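Local coordinates for protein acetyltransferase (Escherichia coli, PDB 7BYY) that acetylates aminoacyl-tRNAs, probably including glycyl-tRNA, with acetyl-CoA as donor, and acts as the toxin of a toxin-antitoxin system, at residues 57-62 and 116-121; 64-69 and 107-112; 69-74 and 98-103; 25-30 and 39-44. The protein carries 1 engineered substitution. One frame throughout, in Å; residues are numbered along the deposited sequence.

Contact 1 (57-62 and 116-121)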
loop_
_atom_site.group_PDB
_atom_site.type_symbol
_atom_site.label_atom_id
_atom_site.label_comp_id
_atom_site.label_asym_id
_atom_site.label_seq_id
_atom_site.Cartn_x
_atom_site.Cartn_y
_atom_site.Cartn_z
ATOM N N LYS A 57 -0.585 -14.682 3.285
ATOM C CA LYS A 57 0.354 -15.584 2.632
ATOM C C LYS A 57 0.374 -16.901 3.393
ATOM O O LYS A 57 0.526 -16.910 4.620
ATOM C CB LYS A 57 1.756 -14.976 2.582
ATOM C CG LYS A 57 2.087 -14.312 1.264
ATOM C CD LYS A 57 2.275 -15.342 0.162
ATOM C CE LYS A 57 1.969 -14.742 -1.200
ATOM N NZ LYS A 57 2.566 -13.386 -1.342
ATOM N N ALA A 58 0.219 -18.006 2.668
ATOM C CA ALA A 58 0.103 -19.324 3.272
ATOM C C ALA A 58 1.289 -20.200 2.892
ATOM O O ALA A 58 1.864 -20.065 1.808
ATOM C CB ALA A 58 -1.201 -20.011 2.850
ATOM N N LEU A 59 1.647 -21.100 3.805
ATOM C CA LEU A 59 2.636 -22.144 3.558
ATOM C C LEU A 59 1.915 -23.483 3.594
ATOM O O LEU A 59 1.510 -23.948 4.665
ATOM C CB LEU A 59 3.758 -22.099 4.590
ATOM C CG LEU A 59 5.011 -21.339 4.171
ATOM C CD1 LEU A 59 6.195 -21.758 5.026
ATOM C CD2 LEU A 59 5.296 -21.559 2.694
ATOM N N ILE A 60 1.759 -24.102 2.430
ATOM C CA ILE A 60 1.014 -25.345 2.285
ATOM C C ILE A 60 1.991 -26.471 1.980
ATOM O O ILE A 60 2.955 -26.284 1.229
ATOM C CB ILE A 60 -0.056 -25.227 1.181
ATOM C CG1 ILE A 60 -0.919 -23.981 1.409
ATOM C CG2 ILE A 60 -0.915 -26.484 1.121
ATOM C CD1 ILE A 60 -1.564 -23.922 2.779
ATOM N N ASP A 61 1.750 -27.634 2.582
ATOM C CA ASP A 61 2.498 -28.836 2.236
ATOM C C ASP A 61 1.949 -29.393 0.930
ATOM O O ASP A 61 0.747 -29.653 0.822
ATOM C CB ASP A 61 2.399 -29.872 3.354
ATOM C CG ASP A 61 3.254 -31.097 3.089
ATOM O OD1 ASP A 61 4.495 -30.958 3.068
ATOM O OD2 ASP A 61 2.689 -32.197 2.905
ATOM N N ARG A 62 2.820 -29.567 -0.065
ATOM C CA ARG A 62 2.352 -30.039 -1.363
ATOM C C ARG A 62 1.763 -31.441 -1.271
ATOM O O ARG A 62 0.803 -31.759 -1.983
ATOM C CB ARG A 62 3.495 -30.004 -2.378
ATOM C CG ARG A 62 3.099 -30.440 -3.780
ATOM C CD ARG A 62 4.326 -30.689 -4.636
ATOM N NE ARG A 62 5.325 -31.486 -3.927
ATOM C CZ ARG A 62 5.302 -32.812 -3.841
ATOM N NH1 ARG A 62 6.255 -33.450 -3.172
ATOM N NH2 ARG A 62 4.330 -33.502 -4.425
ATOM N N GLN A 116 11.272 -18.497 8.741
ATOM C CA GLN A 116 11.941 -17.580 7.824
ATOM C C GLN A 116 11.489 -17.774 6.382
ATOM O O GLN A 116 11.464 -16.806 5.611
ATOM C CB GLN A 116 13.460 -17.756 7.931
ATOM C CG GLN A 116 14.276 -16.796 7.075
ATOM C CD GLN A 116 15.773 -17.054 7.155
ATOM O OE1 GLN A 116 16.286 -17.495 8.184
ATOM N NE2 GLN A 116 16.481 -16.779 6.063
ATOM N N ASP A 117 11.133 -19.001 5.996
ATOM C CA ASP A 117 10.648 -19.238 4.641
ATOM C C ASP A 117 9.406 -18.406 4.349
ATOM O O ASP A 117 9.237 -17.893 3.236
ATOM C CB ASP A 117 10.357 -20.725 4.444
ATOM C CG ASP A 117 11.613 -21.566 4.432
ATOM O OD1 ASP A 117 12.721 -20.986 4.402
ATOM O OD2 ASP A 117 11.495 -22.808 4.454
ATOM N N LEU A 118 8.528 -18.254 5.342
ATOM C CA LEU A 118 7.363 -17.397 5.173
ATOM C C LEU A 118 7.750 -15.927 5.115
ATOM O O LEU A 118 7.106 -15.147 4.404
ATOM C CB LEU A 118 6.367 -17.631 6.305
ATOM C CG LEU A 118 5.053 -18.261 5.849
ATOM C CD1 LEU A 118 4.178 -18.580 7.035
ATOM C CD2 LEU A 118 4.328 -17.366 4.851
ATOM N N LEU A 119 8.785 -15.529 5.857
ATOM C CA LEU A 119 9.194 -14.130 5.839
ATOM C C LEU A 119 9.827 -13.754 4.505
ATOM O O LEU A 119 9.608 -12.647 4.000
ATOM C CB LEU A 119 10.158 -13.846 6.987
ATOM C CG LEU A 119 10.315 -12.360 7.305
ATOM C CD1 LEU A 119 9.060 -11.816 7.972
ATOM C CD2 LEU A 119 11.531 -12.121 8.171
ATOM N N CYS A 120 10.613 -14.657 3.919
ATOM C CA CYS A 120 11.202 -14.358 2.619
ATOM C C CYS A 120 10.154 -14.391 1.514
ATOM O O CYS A 120 10.262 -13.637 0.540
ATOM C CB CYS A 120 12.345 -15.328 2.316
ATOM S SG CYS A 120 13.987 -14.665 2.720
ATOM N N ASP A 121 9.132 -15.240 1.646
ATOM C CA ASP A 121 8.020 -15.180 0.703
ATOM C C ASP A 121 7.198 -13.915 0.906
ATOM O O ASP A 121 6.634 -13.379 -0.055
ATOM C CB ASP A 121 7.137 -16.422 0.837
ATOM C CG ASP A 121 7.780 -17.661 0.239
ATOM O OD1 ASP A 121 7.633 -18.754 0.829
ATOM O OD2 ASP A 121 8.439 -17.540 -0.817
#
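The helical bond from Asp121 N to Asp117 O, 3.1 Å long, links two aspartates that both border Leu59. Their side chains stand one turn apart on the helix, and the isobutyl group of Leu59 reaches the same surface. Between the segments themselves the meeting is apolar. Its centre is Leu59 against Leu118. The two side chains run alongside each other, pointing opposite ways, with Leu59 CG 3.5 Å from Leu118 CG. Leu59 CD1 also lies 3.8 Å from Leu118 CG and 4.3 Å from Asp117 CB. The other methyl, Leu59 CD2, approaches Asp121 OD1 at 4.1 Å. The Asp121 side chain runs roughly perpendicular to that of Leu59. Asp121 CG is anti to the carbonyl carbon (chi1 -74°), which sets the carboxylate beside its own backbone N. Leu118 CD2 points to the strand backbone and lies 3.8 Å from Lys57 O. It also touches Lys57 CB at 4.2 Å. The segment axes approach to 9.2 Å, with their directions 135° apart. Helix 114-132 packs across strand 55-61, as expected for a helix packed on a GNAT sheet. Strand 13-17 flanks one side, where Ser15 touches Lys57 and Asp121. Strand 67-79 lies on the other, where Ile68 meets Leu59 and Cys71 meets Leu118. Leu118 also reaches Leu103 of strand 94-105, so the helix spans several strands.

Contact 2 (64-69 and 107-112)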
loop_
_atom_site.group_PDB
_atom_site.type_symbol
_atom_site.label_atom_id
_atom_site.label_comp_id
_atom_site.label_asym_id
_atom_site.label_seq_id
_atom_site.Cartn_x
_atom_site.Cartn_y
_atom_site.Cartn_z
ATOM N N SER A 64 0.439 -33.252 1.651
ATOM C CA SER A 64 -0.736 -33.421 2.494
ATOM C C SER A 64 -1.713 -32.255 2.434
ATOM O O SER A 64 -2.877 -32.425 2.813
ATOM C CB SER A 64 -0.310 -33.634 3.951
ATOM O OG SER A 64 0.124 -32.416 4.529
ATOM N N GLY A 65 -1.276 -31.080 1.982
ATOM C CA GLY A 65 -2.136 -29.917 1.939
ATOM C C GLY A 65 -2.253 -29.154 3.238
ATOM O O GLY A 65 -2.977 -28.151 3.282
ATOM N N GLU A 66 -1.552 -29.581 4.288
ATOM C CA GLU A 66 -1.713 -28.994 5.612
ATOM C C GLU A 66 -1.200 -27.557 5.656
ATOM O O GLU A 66 -0.253 -27.181 4.957
ATOM C CB GLU A 66 -0.981 -29.833 6.660
ATOM C CG GLU A 66 -1.725 -31.083 7.104
ATOM C CD GLU A 66 -1.421 -31.458 8.545
ATOM O OE1 GLU A 66 -0.728 -30.672 9.227
ATOM O OE2 GLU A 66 -1.879 -32.531 9.000
ATOM N N LEU A 67 -1.839 -26.754 6.502
ATOM C CA LEU A 67 -1.472 -25.350 6.675
ATOM C C LEU A 67 -0.274 -25.285 7.611
ATOM O O LEU A 67 -0.406 -25.461 8.825
ATOM C CB LEU A 67 -2.653 -24.551 7.214
ATOM C CG LEU A 67 -2.423 -23.050 7.413
ATOM C CD1 LEU A 67 -1.943 -22.401 6.122
ATOM C CD2 LEU A 67 -3.686 -22.373 7.922
ATOM N N ILE A 68 0.905 -25.033 7.046
ATOM C CA ILE A 68 2.122 -24.984 7.848
ATOM C C ILE A 68 2.257 -23.633 8.535
ATOM O O ILE A 68 2.512 -23.552 9.743
ATOM C CB ILE A 68 3.347 -25.302 6.973
ATOM C CG1 ILE A 68 3.312 -26.767 6.535
ATOM C CG2 ILE A 68 4.638 -24.988 7.719
ATOM C CD1 ILE A 68 3.963 -27.023 5.191
ATOM N N GLY A 69 2.085 -22.552 7.782
ATOM C CA GLY A 69 2.185 -21.222 8.349
ATOM C C GLY A 69 1.237 -20.258 7.670
ATOM O O GLY A 69 0.736 -20.509 6.568
ATOM N N ARG A 107 2.763 -25.622 15.283
ATOM C CA ARG A 107 3.757 -26.085 16.247
ATOM C C ARG A 107 4.472 -27.343 15.770
ATOM O O ARG A 107 5.668 -27.518 16.030
ATOM C CB ARG A 107 3.097 -26.326 17.605
ATOM C CG ARG A 107 2.948 -25.069 18.447
ATOM C CD ARG A 107 2.848 -25.409 19.919
ATOM N NE ARG A 107 1.754 -26.340 20.175
ATOM C CZ ARG A 107 1.791 -27.300 21.090
ATOM N NH1 ARG A 107 2.870 -27.462 21.844
ATOM N NH2 ARG A 107 0.746 -28.101 21.251
ATOM N N LYS A 108 3.765 -28.230 15.072
ATOM C CA LYS A 108 4.399 -29.460 14.612
ATOM C C LYS A 108 5.323 -29.244 13.419
ATOM O O LYS A 108 5.900 -30.218 12.924
ATOM C CB LYS A 108 3.341 -30.514 14.274
ATOM C CG LYS A 108 2.469 -30.202 13.078
ATOM C CD LYS A 108 1.822 -31.476 12.561
ATOM C CE LYS A 108 0.378 -31.244 12.170
ATOM N NZ LYS A 108 -0.275 -32.500 11.703
ATOM N N TYR A 109 5.475 -28.004 12.947
ATOM C CA TYR A 109 6.469 -27.658 11.940
ATOM C C TYR A 109 7.501 -26.662 12.446
ATOM O O TYR A 109 8.393 -26.277 11.681
ATOM C CB TYR A 109 5.805 -27.075 10.686
ATOM C CG TYR A 109 4.638 -27.870 10.157
ATOM C CD1 TYR A 109 3.346 -27.603 10.586
ATOM C CD2 TYR A 109 4.824 -28.873 9.214
ATOM C CE1 TYR A 109 2.272 -28.318 10.103
ATOM C CE2 TYR A 109 3.753 -29.595 8.723
ATOM C CZ TYR A 109 2.482 -29.312 9.173
ATOM O OH TYR A 109 1.412 -30.024 8.695
ATOM N N GLN A 110 7.400 -26.222 13.697
ATOM C CA GLN A 110 8.324 -25.229 14.218
ATOM C C GLN A 110 9.725 -25.822 14.363
ATOM O O GLN A 110 9.947 -27.023 14.182
ATOM C CB GLN A 110 7.826 -24.685 15.557
ATOM C CG GLN A 110 6.574 -23.827 15.444
ATOM C CD GLN A 110 6.073 -23.336 16.790
ATOM O OE1 GLN A 110 6.648 -23.653 17.832
ATOM N NE2 GLN A 110 4.993 -22.561 16.774
ATOM N N LYS A 111 10.679 -24.946 14.691
ATOM C CA LYS A 111 12.088 -25.315 14.844
ATOM C C LYS A 111 12.652 -25.942 13.570
ATOM O O LYS A 111 13.554 -26.782 13.626
ATOM C CB LYS A 111 12.292 -26.255 16.037
ATOM C CG LYS A 111 12.420 -25.547 17.373
ATOM C CD LYS A 111 12.406 -26.535 18.529
ATOM C CE LYS A 111 12.929 -25.903 19.815
ATOM N NZ LYS A 111 14.420 -25.799 19.832
ATOM N N ARG A 112 12.133 -25.537 12.408
ATOM C CA ARG A 112 12.572 -26.129 11.151
ATOM C C ARG A 112 12.806 -25.099 10.052
ATOM O O ARG A 112 12.972 -25.488 8.889
ATOM C CB ARG A 112 11.558 -27.176 10.674
ATOM C CG ARG A 112 11.783 -28.561 11.258
ATOM C CD ARG A 112 11.424 -29.644 10.258
ATOM N NE ARG A 112 10.027 -30.054 10.380
ATOM C CZ ARG A 112 9.308 -30.571 9.387
ATOM N NH1 ARG A 112 9.851 -30.742 8.188
ATOM N NH2 ARG A 112 8.042 -30.914 9.596
#
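Ile68 and Tyr109 make the apolar part of the contact, a CH-pi interaction. Ile68 CG1 sits over one face of the phenol ring, 3.6 Å from its centroid and 12° off the ring normal. The second branch, Ile68 CG2, lies 3.8 Å from Tyr109 CB, near the root of the ring. The aliphatic side chain therefore covers the ring from its base to its centre. Tyr109 has its CG anti to the carbonyl carbon (chi1 -48°), which turns the ring toward strand 67-79 with its face against Ile68. The Ile68 and Tyr109 side chains cross at about a right angle.

The charged part is a salt bridge. Lys108 NZ donates to Glu66 OE2 at 3.1 Å, on the syn lone pair of that oxygen. A second bond to Glu66 OE1 is weak, and the place of this oxygen is less sure because it is modelled too close to Tyr109 OH. The Glu66 and Lys108 side chains cross at about a right angle. Positive charge at Lys108 would probably help keep Glu66 ionised.

Within 64-69, Glu66 N makes a weak bond to Ser64 OG at 3.3 Å. The second segment holds Gln110, Lys111 and Arg112. As in related GNAT enzymes, this loop is consistent with the start of the pyrophosphate-binding segment. Phe114, at the start of helix 114-132, touches both Ile68 and Tyr109. Ile68 and Gly69 form a classic beta bulge opposite Leu59 of strand 55-61. Ile68 is also backbone-bonded to Ala106, so the loop is joined to strand 67-79 just beyond strand 94-105.

Contact 3 (69-74 and 98-103)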
loop_
_atom_site.group_PDB
_atom_site.type_symbol
_atom_site.label_atom_id
_atom_site.label_comp_id
_atom_site.label_asym_id
_atom_site.label_seq_id
_atom_site.Cartn_x
_atom_site.Cartn_y
_atom_site.Cartn_z
ATOM N N GLY A 69 2.085 -22.552 7.782
ATOM C CA GLY A 69 2.185 -21.222 8.349
ATOM C C GLY A 69 1.237 -20.258 7.670
ATOM O O GLY A 69 0.736 -20.509 6.568
ATOM N N ILE A 70 0.994 -19.141 8.352
ATOM C CA ILE A 70 0.148 -18.074 7.838
ATOM C C ILE A 70 0.863 -16.748 8.058
ATOM O O ILE A 70 1.763 -16.626 8.893
ATOM C CB ILE A 70 -1.247 -18.056 8.504
ATOM C CG1 ILE A 70 -2.285 -17.450 7.558
ATOM C CG2 ILE A 70 -1.205 -17.289 9.819
ATOM C CD1 ILE A 70 -2.551 -18.286 6.334
ATOM N N CYS A 71 0.449 -15.745 7.286
ATOM C CA CYS A 71 1.082 -14.433 7.359
ATOM C C CYS A 71 0.117 -13.401 6.794
ATOM O O CYS A 71 -0.130 -13.389 5.585
ATOM C CB CYS A 71 2.393 -14.438 6.590
ATOM S SG CYS A 71 3.048 -12.802 6.313
ATOM N N THR A 72 -0.410 -12.533 7.654
ATOM C CA THR A 72 -1.359 -11.509 7.240
ATOM C C THR A 72 -0.740 -10.124 7.372
ATOM O O THR A 72 0.063 -9.864 8.274
ATOM C CB THR A 72 -2.651 -11.572 8.062
ATOM O OG1 THR A 72 -2.342 -11.448 9.453
ATOM C CG2 THR A 72 -3.374 -12.892 7.825
ATOM N N PHE A 73 -1.134 -9.230 6.468
ATOM C CA PHE A 73 -0.528 -7.908 6.397
ATOM C C PHE A 73 -1.520 -6.937 5.770
ATOM O O PHE A 73 -2.379 -7.333 4.978
ATOM C CB PHE A 73 0.774 -7.945 5.593
ATOM C CG PHE A 73 0.649 -8.655 4.276
ATOM C CD1 PHE A 73 0.767 -10.035 4.201
ATOM C CD2 PHE A 73 0.414 -7.943 3.111
ATOM C CE1 PHE A 73 0.650 -10.691 2.990
ATOM C CE2 PHE A 73 0.301 -8.593 1.897
ATOM C CZ PHE A 73 0.420 -9.970 1.837
ATOM N N THR A 74 -1.396 -5.665 6.147
ATOM C CA THR A 74 -2.268 -4.596 5.674
ATOM C C THR A 74 -1.420 -3.406 5.243
ATOM O O THR A 74 -0.188 -3.432 5.313
ATOM C CB THR A 74 -3.265 -4.150 6.756
ATOM O OG1 THR A 74 -2.587 -3.337 7.724
ATOM C CG2 THR A 74 -3.882 -5.344 7.461
ATOM N N VAL A 98 4.184 -1.105 4.871
ATOM C CA VAL A 98 3.364 -2.306 4.944
ATOM C C VAL A 98 3.510 -2.877 6.347
ATOM O O VAL A 98 4.627 -3.149 6.798
ATOM C CB VAL A 98 3.770 -3.336 3.879
ATOM C CG1 VAL A 98 3.123 -4.682 4.177
ATOM C CG2 VAL A 98 3.380 -2.842 2.492
ATOM N N ARG A 99 2.392 -3.051 7.046
ATOM C CA ARG A 99 2.429 -3.586 8.399
ATOM C C ARG A 99 2.256 -5.098 8.373
ATOM O O ARG A 99 1.322 -5.614 7.751
ATOM C CB ARG A 99 1.350 -2.958 9.281
ATOM C CG ARG A 99 1.310 -3.571 10.674
ATOM C CD ARG A 99 0.279 -2.917 11.564
ATOM N NE ARG A 99 -0.990 -2.737 10.876
ATOM C CZ ARG A 99 -2.163 -2.625 11.489
ATOM N NH1 ARG A 99 -2.223 -2.682 12.816
ATOM N NH2 ARG A 99 -3.273 -2.457 10.776
ATOM N N LEU A 100 3.164 -5.801 9.047
ATOM C CA LEU A 100 3.026 -7.232 9.292
ATOM C C LEU A 100 2.271 -7.402 10.603
ATOM O O LEU A 100 2.789 -7.069 11.674
ATOM C CB LEU A 100 4.394 -7.906 9.344
ATOM C CG LEU A 100 4.398 -9.434 9.305
ATOM C CD1 LEU A 100 3.784 -9.915 8.010
ATOM C CD2 LEU A 100 5.807 -9.979 9.460
ATOM N N VAL A 101 1.040 -7.900 10.525
ATOM C CA VAL A 101 0.199 -7.989 11.711
ATOM C C VAL A 101 0.188 -9.384 12.328
ATOM O O VAL A 101 -0.146 -9.518 13.515
ATOM C CB VAL A 101 -1.240 -7.522 11.402
ATOM C CG1 VAL A 101 -1.212 -6.247 10.572
ATOM C CG2 VAL A 101 -2.021 -8.605 10.691
ATOM N N MET A 102 0.561 -10.416 11.576
ATOM C CA MET A 102 0.544 -11.771 12.107
ATOM C C MET A 102 1.445 -12.654 11.263
ATOM O O MET A 102 1.449 -12.550 10.033
ATOM C CB MET A 102 -0.875 -12.346 12.130
ATOM C CG MET A 102 -1.495 -12.390 13.506
ATOM S SD MET A 102 -3.212 -12.921 13.460
ATOM C CE MET A 102 -3.947 -11.588 12.512
ATOM N N LEU A 103 2.203 -13.519 11.932
ATOM C CA LEU A 103 2.946 -14.565 11.237
ATOM C C LEU A 103 3.155 -15.700 12.227
ATOM O O LEU A 103 3.896 -15.545 13.202
ATOM C CB LEU A 103 4.271 -14.041 10.695
ATOM C CG LEU A 103 5.368 -15.073 10.421
ATOM C CD1 LEU A 103 4.960 -16.007 9.304
ATOM C CD2 LEU A 103 6.668 -14.381 10.070
#
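An antiparallel ladder between strands 67-79 and 94-105 is interrupted here by a classic beta bulge: Val101 and Met102 both face Thr72. Thr72 O accepts from Val101 N at 3.1 Å and, weakly, from Met102 N at 3.4 Å. Thr72 N returns a bond to Met102 O at 3.0 Å. Beyond the bulge, Thr74 and Arg99 form a regular hydrogen-bonded pair, with Thr74 N 3.2 Å from Arg99 O and Arg99 N 3.1 Å from Thr74 O. The register shifts by one residue between the two pairs. Such a bulge in the fourth strand is a known feature of GNAT enzymes, where this strand helps line the acetyl-CoA site. The same role is likely here.

Thr74 and Arg99 also meet through their side chains, side by side and pointing the same way. Arg99 NH2 gives a bond to Thr74 OG1 at 3.2 Å, with the hydroxyl oxygen 17° out of the guanidinium plane. Val101 CG1 covers one guanidinium face toward its rim, and Arg99 also makes a cation-pi contact with Tyr76. On the other sheet face Cys71, its SG anti to the backbone N (chi1 167°), sets that sulfur 3.4 Å from Leu100 CD1. Leu103 CD1 lies 4.1 Å from Cys71 CB.

Helix 114-132 covers the face of Cys71, Leu100 and Leu103 through Leu118 and Phe122. Helix 35-50 covers the opposite face, with Phe40 on Thr72 and Met102. Leu133 of the second subunit packs on Phe73 and Val98. Strand 55-61 borders strand 67-79 on its other edge.

Contact 4 (25-30 and 39-44)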
loop_
_atom_site.group_PDB
_atom_site.type_symbol
_atom_site.label_atom_id
_atom_site.label_comp_id
_atom_site.label_asym_id
_atom_site.label_seq_id
_atom_site.Cartn_x
_atom_site.Cartn_y
_atom_site.Cartn_z
ATOM N N PRO A 25 -6.246 -28.463 5.307
ATOM C CA PRO A 25 -6.148 -29.303 6.507
ATOM C C PRO A 25 -5.335 -28.609 7.589
ATOM O O PRO A 25 -4.282 -28.023 7.321
ATOM C CB PRO A 25 -5.445 -30.568 6.001
ATOM C CG PRO A 25 -5.731 -30.609 4.550
ATOM C CD PRO A 25 -5.813 -29.178 4.094
ATOM N N GLY A 26 -5.839 -28.672 8.819
ATOM C CA GLY A 26 -5.214 -28.011 9.942
ATOM C C GLY A 26 -5.599 -26.560 10.127
ATOM O O GLY A 26 -5.278 -25.983 11.172
ATOM N N GLN A 27 -6.284 -25.951 9.159
ATOM C CA GLN A 27 -6.651 -24.544 9.280
ATOM C C GLN A 27 -7.694 -24.328 10.374
ATOM O O GLN A 27 -7.663 -23.309 11.075
ATOM C CB GLN A 27 -7.161 -24.026 7.936
ATOM C CG GLN A 27 -7.634 -22.587 7.957
ATOM C CD GLN A 27 -7.961 -22.064 6.573
ATOM O OE1 GLN A 27 -7.571 -22.654 5.563
ATOM N NE2 GLN A 27 -8.675 -20.942 6.518
ATOM N N LYS A 28 -8.621 -25.277 10.541
ATOM C CA LYS A 28 -9.688 -25.122 11.527
ATOM C C LYS A 28 -9.183 -25.202 12.962
ATOM O O LYS A 28 -9.906 -24.805 13.881
ATOM C CB LYS A 28 -10.770 -26.179 11.311
ATOM C CG LYS A 28 -11.786 -25.818 10.246
ATOM C CD LYS A 28 -12.699 -26.994 9.933
ATOM C CE LYS A 28 -13.440 -27.474 11.171
ATOM N NZ LYS A 28 -14.310 -28.647 10.876
ATOM N N GLN A 29 -7.985 -25.746 13.182
ATOM C CA GLN A 29 -7.384 -25.746 14.512
ATOM C C GLN A 29 -6.072 -24.969 14.547
ATOM O O GLN A 29 -5.977 -23.975 15.270
ATOM C CB GLN A 29 -7.212 -27.194 14.988
ATOM C CG GLN A 29 -8.393 -28.081 14.583
ATOM C CD GLN A 29 -8.637 -29.226 15.543
ATOM O OE1 GLN A 29 -9.704 -29.320 16.156
ATOM N NE2 GLN A 29 -7.652 -30.110 15.676
ATOM N N PHE A 30 -5.076 -25.352 13.750
ATOM C CA PHE A 30 -3.847 -24.572 13.571
ATOM C C PHE A 30 -3.227 -24.155 14.911
ATOM O O PHE A 30 -3.206 -22.986 15.289
ATOM C CB PHE A 30 -4.114 -23.348 12.690
ATOM C CG PHE A 30 -2.862 -22.665 12.223
ATOM C CD1 PHE A 30 -2.081 -23.225 11.225
ATOM C CD2 PHE A 30 -2.460 -21.468 12.786
ATOM C CE1 PHE A 30 -0.929 -22.598 10.799
ATOM C CE2 PHE A 30 -1.309 -20.839 12.366
ATOM C CZ PHE A 30 -0.543 -21.403 11.371
ATOM N N LYS A 39 -6.834 -18.264 17.314
ATOM C CA LYS A 39 -8.254 -17.984 17.152
ATOM C C LYS A 39 -8.547 -17.167 15.899
ATOM O O LYS A 39 -9.663 -17.247 15.372
ATOM C CB LYS A 39 -8.790 -17.264 18.390
ATOM C CG LYS A 39 -10.286 -17.447 18.609
ATOM C CD LYS A 39 -10.676 -18.923 18.578
ATOM C CE LYS A 39 -12.179 -19.109 18.743
ATOM N NZ LYS A 39 -12.621 -18.948 20.158
ATOM N N PHE A 40 -7.577 -16.392 15.406
ATOM C CA PHE A 40 -7.806 -15.611 14.195
ATOM C C PHE A 40 -7.928 -16.513 12.976
ATOM O O PHE A 40 -8.863 -16.377 12.179
ATOM C CB PHE A 40 -6.679 -14.600 13.991
ATOM C CG PHE A 40 -6.763 -13.865 12.683
ATOM C CD1 PHE A 40 -6.057 -14.306 11.576
ATOM C CD2 PHE A 40 -7.557 -12.739 12.560
ATOM C CE1 PHE A 40 -6.139 -13.633 10.369
ATOM C CE2 PHE A 40 -7.642 -12.059 11.355
ATOM C CZ PHE A 40 -6.931 -12.507 10.259
ATOM N N VAL A 41 -6.978 -17.434 12.810
ATOM C CA VAL A 41 -6.984 -18.309 11.643
ATOM C C VAL A 41 -8.188 -19.242 11.678
ATOM O O VAL A 41 -8.826 -19.490 10.646
ATOM C CB VAL A 41 -5.660 -19.094 11.564
ATOM C CG1 VAL A 41 -5.620 -19.956 10.310
ATOM C CG2 VAL A 41 -4.473 -18.143 11.610
ATOM N N ARG A 42 -8.526 -19.764 12.860
ATOM C CA ARG A 42 -9.621 -20.724 12.945
ATOM C C ARG A 42 -10.952 -20.089 12.566
ATOM O O ARG A 42 -11.715 -20.661 11.780
ATOM C CB ARG A 42 -9.705 -21.310 14.352
ATOM C CG ARG A 42 -8.512 -22.137 14.760
ATOM C CD ARG A 42 -8.738 -22.727 16.142
ATOM N NE ARG A 42 -7.529 -22.711 16.957
ATOM C CZ ARG A 42 -7.177 -23.691 17.783
ATOM N NH1 ARG A 42 -7.945 -24.765 17.895
ATOM N NH2 ARG A 42 -6.053 -23.602 18.483
ATOM N N ALA A 43 -11.239 -18.900 13.094
ATOM C CA ALA A 43 -12.573 -18.321 13.019
ATOM C C ALA A 43 -12.683 -17.079 12.144
ATOM O O ALA A 43 -13.750 -16.844 11.575
ATOM C CB ALA A 43 -13.074 -17.970 14.426
ATOM N N SER A 44 -11.627 -16.274 12.022
ATOM C CA SER A 44 -11.744 -14.956 11.411
ATOM C C SER A 44 -10.928 -14.767 10.142
ATOM O O SER A 44 -11.002 -13.690 9.538
ATOM C CB SER A 44 -11.343 -13.874 12.423
ATOM O OG SER A 44 -11.164 -12.621 11.783
#
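Val41 is the tightly packed point, wedged between Gln27 and Phe30. Its CG1 lies 4.1 Å from Gln27 CG, and the two side chains cross at about a right angle. Its CG2 lies 4.1 Å from Phe30 CD2, approaching the ring obliquely. Gln27 holds CG anti to the backbone N (chi1 177°), and its chain runs extended past the valine. The amide at its end is held by other partners: NE2 bonds to Tyr18 OH, and OE1 accepts from Tyr24 N. Phe30 and Val41 continue inward to Leu67 and Ile70 of strand 67-79.

The outer side is looser. Arg42 lies along the backbone of the exposed residues Lys28 and Gln29, with Arg42 CB 3.5 Å from Lys28 O. Its guanidinium presents a face to Gln29 O. The angles are poor for hydrogen bonds, and the closeness of that oxygen is doubtful. A long, weak ion pair joins Arg42 NH2 to Asp38 one turn back. The loop before helix 35-50 packs against it, and Val41 and Phe30 carry the packing on to the sheet; a first helix lying on the sheet is typical of the GNAT fold.

In the fold
From the N terminus, contact 4 closes first, a short loop bringing helix 35-50 back against residues 25-30. It is complete before the others begin. Contact 1 opens on strand 55-61 and closes on helix 114-132. Contact 2 is nested inside it, and contact 3 is nested inside contact 2, so none of the loops cross. Contacts 2 and 3 share Gly69 on strand 67-79. That strand is the common spine: it is hydrogen-bonded to strand 55-61 of contact 1, and Leu67 is hydrogen-bonded through its backbone to Pro25 of contact 4. Contacts 1 and 4 do not touch, their nearest atoms being about 6 Å apart. Together they tie helices 35-50 and 114-132 to the central sheet.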